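Local coordinates for protein AncCDT-1 (Synthetic construct, PDB 5T0W) that binds arginine in the cleft between two lobes, as an ancestral amino acid-binding protein of the periplasmic solute-binding family, at residues 70-75 with 138-143; 142-147 with 179-184. One frame throughout, in Å; residues are numbered along the deposited sequence.

Interaction 1. Residues 70-75 with 138-143; sequences TWDGII and VQLGTT. With ARG (arginine), chain E.
Trp71 and Gln139 each hold CG opposite their own backbone N (chi1 180° and 177°), and these torsions send the indole and the carboxamide from facing lobes of a periplasmic binding protein into the cleft where arginine lies. The Gln139 chain stays extended beyond CG, and its OE1 accepts from NH2 of the arginine at 2.8 Å. The other end of the amide, NE2, is held by the backbone carbonyl of Glu161, so the rotation of the group is fixed and its oxygen is presented to the guanidinium; NE2 also lies 3.7 Å from Trp71 CB. The ligand chain runs over one face of the indole, with arginine CD 3.7 Å above the ring plane and over its centre. Ile74 CG2 covers the opposite face, nearer the rim, so that the ring is sandwiched between its own lobe and the ligand. At its edge the ring meets the type II turn of Gln139 to Thr142, with Leu140 O in plane and 3.2 Å from Trp71 CD1. Gly141 supplies the left-handed backbone conformation this turn needs at its third position, and Thr142 OG1 ties the turn together by donating to Gln139 O. Farther out, Asp72 lies against Leu140, with OD1 3.7 Å from CG of the leucine. The hydrogen bond that joins the two segments is donated by Trp71 NE1 to Gly141 O over 2.6 Å; it is bent, with an N-H...O angle of 144°, and the nitrogen sits above the carbonyl plane.

Interaction 2. Residues 142-147 with 179-184; sequences TTSEQA and VTDSPV. With ARG (arginine), chain E.
Val179 begins the contact alongside Ser144, where its carbonyl O lies 3.6 Å from Ser144 CB and its CG1 packs on the same carbon at 4.1 Å. The backbone of Val179 is hydrogen-bonded to Ala137 of the parallel strand 135-139, and helix 143-151 thus packs Ser144 against a strand within the sheet. Thr180 comes next with its CB directed away from the helix; this leaves its backbone facing Ser144, whose OG is 3.3 Å from Thr180 CA. The hydroxyl is turned beside the serine's own backbone N (chi1 -55°), and its hydrogen bond is with Gln111 OE1 on strand 107-115. At the end of the strand stands Asp181. Its OD2 accepts from the ammonium N of the bound arginine at 2.5 Å, a pairing that opposite charge probably strengthens, while OD1 takes a hydrogen bond from Gln111 NE2. Gln111 thus links Ser144 to the ligand-binding carboxylate, as a second-shell residue that is likely to steady it. Asp181 also occupies the N-cap position of helix 182-189 but makes no capping bond, its side chain being turned to the ligand instead. From the first segment, Thr143 N donates to arginine O over 3.0 Å with an angle of 149°; the first turn of helix 143-151 would favour this carboxylate electrostatically. A carboxylate held by a helix start together with an arginine, here Arg96, and an ammonium held by an aspartate are characteristic of the amino acid site in family 3 solute-binding proteins.

Overall arrangement
The two contacts have centres about 10 Å apart and meet at Thr142 and Thr143, where the segment 138-143 of interaction 1 runs into the segment 142-147 of interaction 2. Along the chain, 70-75 comes first from the lobe built on the parallel sheet 63-68, 24-29 and 85-86; the other segments belong to the second lobe, on the mixed sheet in which strands 135-139 and 177-181 are parallel neighbours. Interaction 1 therefore spans the cleft, whereas interaction 2 lies within one lobe. Together they reach both ends of the same arginine, its guanidinium and its amino-acid head, which is consistent with ligand binding favouring lobe closure.

Interaction 1. Residues 70-75 with 138-143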
# COMPACT_ATOMS: atom_id res chain seq x y z
N THR A 70 -5.37 -5.87 -9.48
CA THR A 70 -5.37 -4.42 -9.70
C THR A 70 -5.84 -3.72 -8.44
O THR A 70 -6.83 -4.14 -7.87
CB THR A 70 -6.30 -4.03 -10.88
OG1 THR A 70 -5.80 -4.64 -12.08
CG2 THR A 70 -6.38 -2.49 -11.09
N TRP A 71 -5.14 -2.69 -7.99
CA TRP A 71 -5.50 -2.02 -6.74
C TRP A 71 -6.98 -1.62 -6.64
O TRP A 71 -7.64 -1.86 -5.63
CB TRP A 71 -4.64 -0.78 -6.53
CG TRP A 71 -5.00 -0.11 -5.29
CD1 TRP A 71 -5.66 1.07 -5.16
CD2 TRP A 71 -4.81 -0.61 -3.96
NE1 TRP A 71 -5.88 1.33 -3.86
CE2 TRP A 71 -5.37 0.33 -3.09
CE3 TRP A 71 -4.22 -1.74 -3.42
CZ2 TRP A 71 -5.35 0.18 -1.73
CZ3 TRP A 71 -4.22 -1.89 -2.04
CH2 TRP A 71 -4.76 -0.93 -1.22
N ASP A 72 -7.51 -1.01 -7.68
CA ASP A 72 -8.85 -0.45 -7.63
C ASP A 72 -9.92 -1.49 -7.29
O ASP A 72 -10.85 -1.18 -6.56
CB ASP A 72 -9.22 0.22 -8.95
CG ASP A 72 -10.46 1.08 -8.83
OD1 ASP A 72 -10.45 1.99 -7.96
OD2 ASP A 72 -11.43 0.84 -9.60
N GLY A 73 -9.77 -2.71 -7.81
CA GLY A 73 -10.71 -3.78 -7.56
C GLY A 73 -10.26 -4.78 -6.50
O GLY A 73 -10.76 -5.90 -6.45
N ILE A 74 -9.30 -4.39 -5.67
CA ILE A 74 -8.72 -5.34 -4.74
C ILE A 74 -9.70 -5.74 -3.63
O ILE A 74 -9.70 -6.89 -3.21
CB ILE A 74 -7.39 -4.84 -4.14
CG1 ILE A 74 -6.63 -6.04 -3.54
CG2 ILE A 74 -7.63 -3.79 -3.09
CD1 ILE A 74 -5.20 -5.73 -3.15
N ILE A 75 -10.51 -4.80 -3.16
CA ILE A 75 -11.53 -5.13 -2.18
C ILE A 75 -12.66 -5.99 -2.76
O ILE A 75 -13.07 -6.97 -2.15
CB ILE A 75 -12.09 -3.88 -1.50
CG1 ILE A 75 -11.04 -3.35 -0.54
CG2 ILE A 75 -13.38 -4.19 -0.77
CD1 ILE A 75 -11.42 -2.09 0.18
N VAL A 138 -1.80 10.38 -9.31
CA VAL A 138 -1.98 9.48 -8.20
C VAL A 138 -2.42 8.13 -8.70
O VAL A 138 -2.96 8.00 -9.81
CB VAL A 138 -3.08 9.98 -7.23
CG1 VAL A 138 -2.68 11.28 -6.55
CG2 VAL A 138 -4.41 10.13 -7.94
N GLN A 139 -2.27 7.12 -7.85
CA GLN A 139 -2.79 5.80 -8.17
C GLN A 139 -4.30 5.74 -7.92
O GLN A 139 -4.77 6.16 -6.89
CB GLN A 139 -2.08 4.73 -7.38
CG GLN A 139 -2.64 3.32 -7.63
CD GLN A 139 -1.80 2.22 -7.01
OE1 GLN A 139 -1.25 2.35 -5.90
NE2 GLN A 139 -1.68 1.12 -7.72
N LEU A 140 -5.04 5.22 -8.88
CA LEU A 140 -6.49 5.16 -8.81
C LEU A 140 -6.95 4.29 -7.65
O LEU A 140 -6.43 3.20 -7.43
CB LEU A 140 -7.07 4.60 -10.11
CG LEU A 140 -8.61 4.36 -10.11
CD1 LEU A 140 -9.47 5.63 -10.04
CD2 LEU A 140 -8.99 3.51 -11.31
N GLY A 141 -7.92 4.80 -6.89
CA GLY A 141 -8.46 4.07 -5.74
C GLY A 141 -7.59 4.02 -4.47
O GLY A 141 -7.77 3.13 -3.66
N THR A 142 -6.69 5.00 -4.28
CA THR A 142 -5.83 5.04 -3.14
C THR A 142 -6.17 6.21 -2.23
O THR A 142 -6.88 7.11 -2.60
CB THR A 142 -4.36 5.18 -3.54
OG1 THR A 142 -4.21 6.32 -4.37
CG2 THR A 142 -3.84 3.95 -4.25
N THR A 143 -5.61 6.20 -1.02
CA THR A 143 -5.81 7.29 -0.07
C THR A 143 -5.15 8.59 -0.59
O THR A 143 -5.57 9.68 -0.23
CB THR A 143 -5.28 6.98 1.35
OG1 THR A 143 -3.88 6.69 1.32
CG2 THR A 143 -6.00 5.80 1.94
N ARG E . -1.79 3.05 1.32
CA ARG E . -2.61 3.52 0.20
C ARG E . -3.94 2.89 0.33
O ARG E . -4.87 3.37 -0.33
CB ARG E . -2.00 3.11 -1.11
CG ARG E . -2.00 1.62 -1.27
CD ARG E . -1.62 1.20 -2.69
NE ARG E . -1.05 -0.13 -2.67
CZ ARG E . -0.73 -0.81 -3.76
NH1 ARG E . -0.17 -2.03 -3.66
NH2 ARG E . -0.94 -0.28 -4.96
OXT ARG E . -4.10 1.90 1.07

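Interaction 2. Residues 142-147 with 179-184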
# COMPACT_ATOMS: atom_id res chain seq x y z
N THR A 142 -6.69 5.00 -4.28
CA THR A 142 -5.83 5.04 -3.14
C THR A 142 -6.17 6.21 -2.23
O THR A 142 -6.88 7.11 -2.60
CB THR A 142 -4.36 5.18 -3.54
OG1 THR A 142 -4.21 6.32 -4.37
CG2 THR A 142 -3.84 3.95 -4.25
N THR A 143 -5.61 6.20 -1.02
CA THR A 143 -5.81 7.29 -0.07
C THR A 143 -5.15 8.59 -0.59
O THR A 143 -5.57 9.68 -0.23
CB THR A 143 -5.28 6.98 1.35
OG1 THR A 143 -3.88 6.69 1.32
CG2 THR A 143 -6.00 5.80 1.94
N SER A 144 -4.16 8.46 -1.46
CA SER A 144 -3.56 9.61 -2.06
C SER A 144 -4.56 10.29 -3.02
O SER A 144 -4.61 11.51 -3.10
CB SER A 144 -2.26 9.22 -2.77
OG SER A 144 -1.36 8.56 -1.90
N GLU A 145 -5.33 9.49 -3.77
CA GLU A 145 -6.38 10.05 -4.63
C GLU A 145 -7.34 10.84 -3.77
O GLU A 145 -7.69 11.97 -4.11
CB GLU A 145 -7.18 8.97 -5.37
CG GLU A 145 -8.21 9.53 -6.35
CD GLU A 145 -9.13 8.49 -6.91
OE1 GLU A 145 -9.06 7.31 -6.48
OE2 GLU A 145 -9.96 8.85 -7.79
N GLN A 146 -7.78 10.23 -2.68
CA GLN A 146 -8.74 10.83 -1.81
C GLN A 146 -8.15 12.13 -1.25
O GLN A 146 -8.85 13.13 -1.16
CB GLN A 146 -9.17 9.91 -0.64
CG GLN A 146 -10.67 10.06 -0.25
CD GLN A 146 -10.99 9.97 1.26
OE1 GLN A 146 -10.98 8.88 1.87
NE2 GLN A 146 -11.33 11.11 1.86
N ALA A 147 -6.89 12.09 -0.83
CA ALA A 147 -6.28 13.23 -0.18
C ALA A 147 -6.21 14.37 -1.16
O ALA A 147 -6.51 15.51 -0.81
CB ALA A 147 -4.90 12.89 0.32
N VAL A 179 1.36 12.31 -5.61
CA VAL A 179 1.21 12.07 -4.20
C VAL A 179 1.19 10.57 -4.04
O VAL A 179 0.59 9.86 -4.84
CB VAL A 179 -0.06 12.71 -3.63
CG1 VAL A 179 -0.07 12.59 -2.11
CG2 VAL A 179 -0.21 14.17 -4.04
N THR A 180 1.81 10.08 -2.98
CA THR A 180 1.86 8.67 -2.70
C THR A 180 2.22 8.47 -1.22
O THR A 180 2.56 9.44 -0.52
CB THR A 180 2.86 7.99 -3.64
OG1 THR A 180 2.66 6.58 -3.61
CG2 THR A 180 4.30 8.26 -3.23
N ASP A 181 2.18 7.24 -0.72
CA ASP A 181 2.57 6.96 0.66
C ASP A 181 4.02 7.35 0.88
O ASP A 181 4.87 7.10 0.02
CB ASP A 181 2.37 5.47 1.00
CG ASP A 181 0.89 5.08 1.16
OD1 ASP A 181 0.01 5.96 1.16
OD2 ASP A 181 0.60 3.89 1.36
N SER A 182 4.32 7.89 2.07
CA SER A 182 5.70 8.34 2.35
C SER A 182 6.77 7.32 2.01
O SER A 182 7.77 7.67 1.38
CB SER A 182 5.94 8.72 3.82
OG SER A 182 4.81 9.15 4.53
N PRO A 183 6.60 6.06 2.43
CA PRO A 183 7.69 5.11 2.17
C PRO A 183 7.87 4.79 0.69
O PRO A 183 8.96 4.44 0.26
CB PRO A 183 7.27 3.86 2.96
CG PRO A 183 6.19 4.31 3.88
CD PRO A 183 5.50 5.45 3.16
N VAL A 184 6.80 4.93 -0.08
CA VAL A 184 6.90 4.73 -1.53
C VAL A 184 7.61 5.91 -2.18
O VAL A 184 8.48 5.74 -3.02
CB VAL A 184 5.53 4.52 -2.18
CG1 VAL A 184 5.65 4.42 -3.68
CG2 VAL A 184 4.88 3.28 -1.61
N ARG E . -1.79 3.05 1.32
CA ARG E . -2.61 3.52 0.20
C ARG E . -3.94 2.89 0.33
O ARG E . -4.87 3.37 -0.33
CB ARG E . -2.00 3.11 -1.11
CG ARG E . -2.00 1.62 -1.27
CD ARG E . -1.62 1.20 -2.69
NE ARG E . -1.05 -0.13 -2.67
CZ ARG E . -0.73 -0.81 -3.76
NH1 ARG E . -0.17 -2.03 -3.66
NH2 ARG E . -0.94 -0.28 -4.96
OXT ARG E . -4.10 1.90 1.07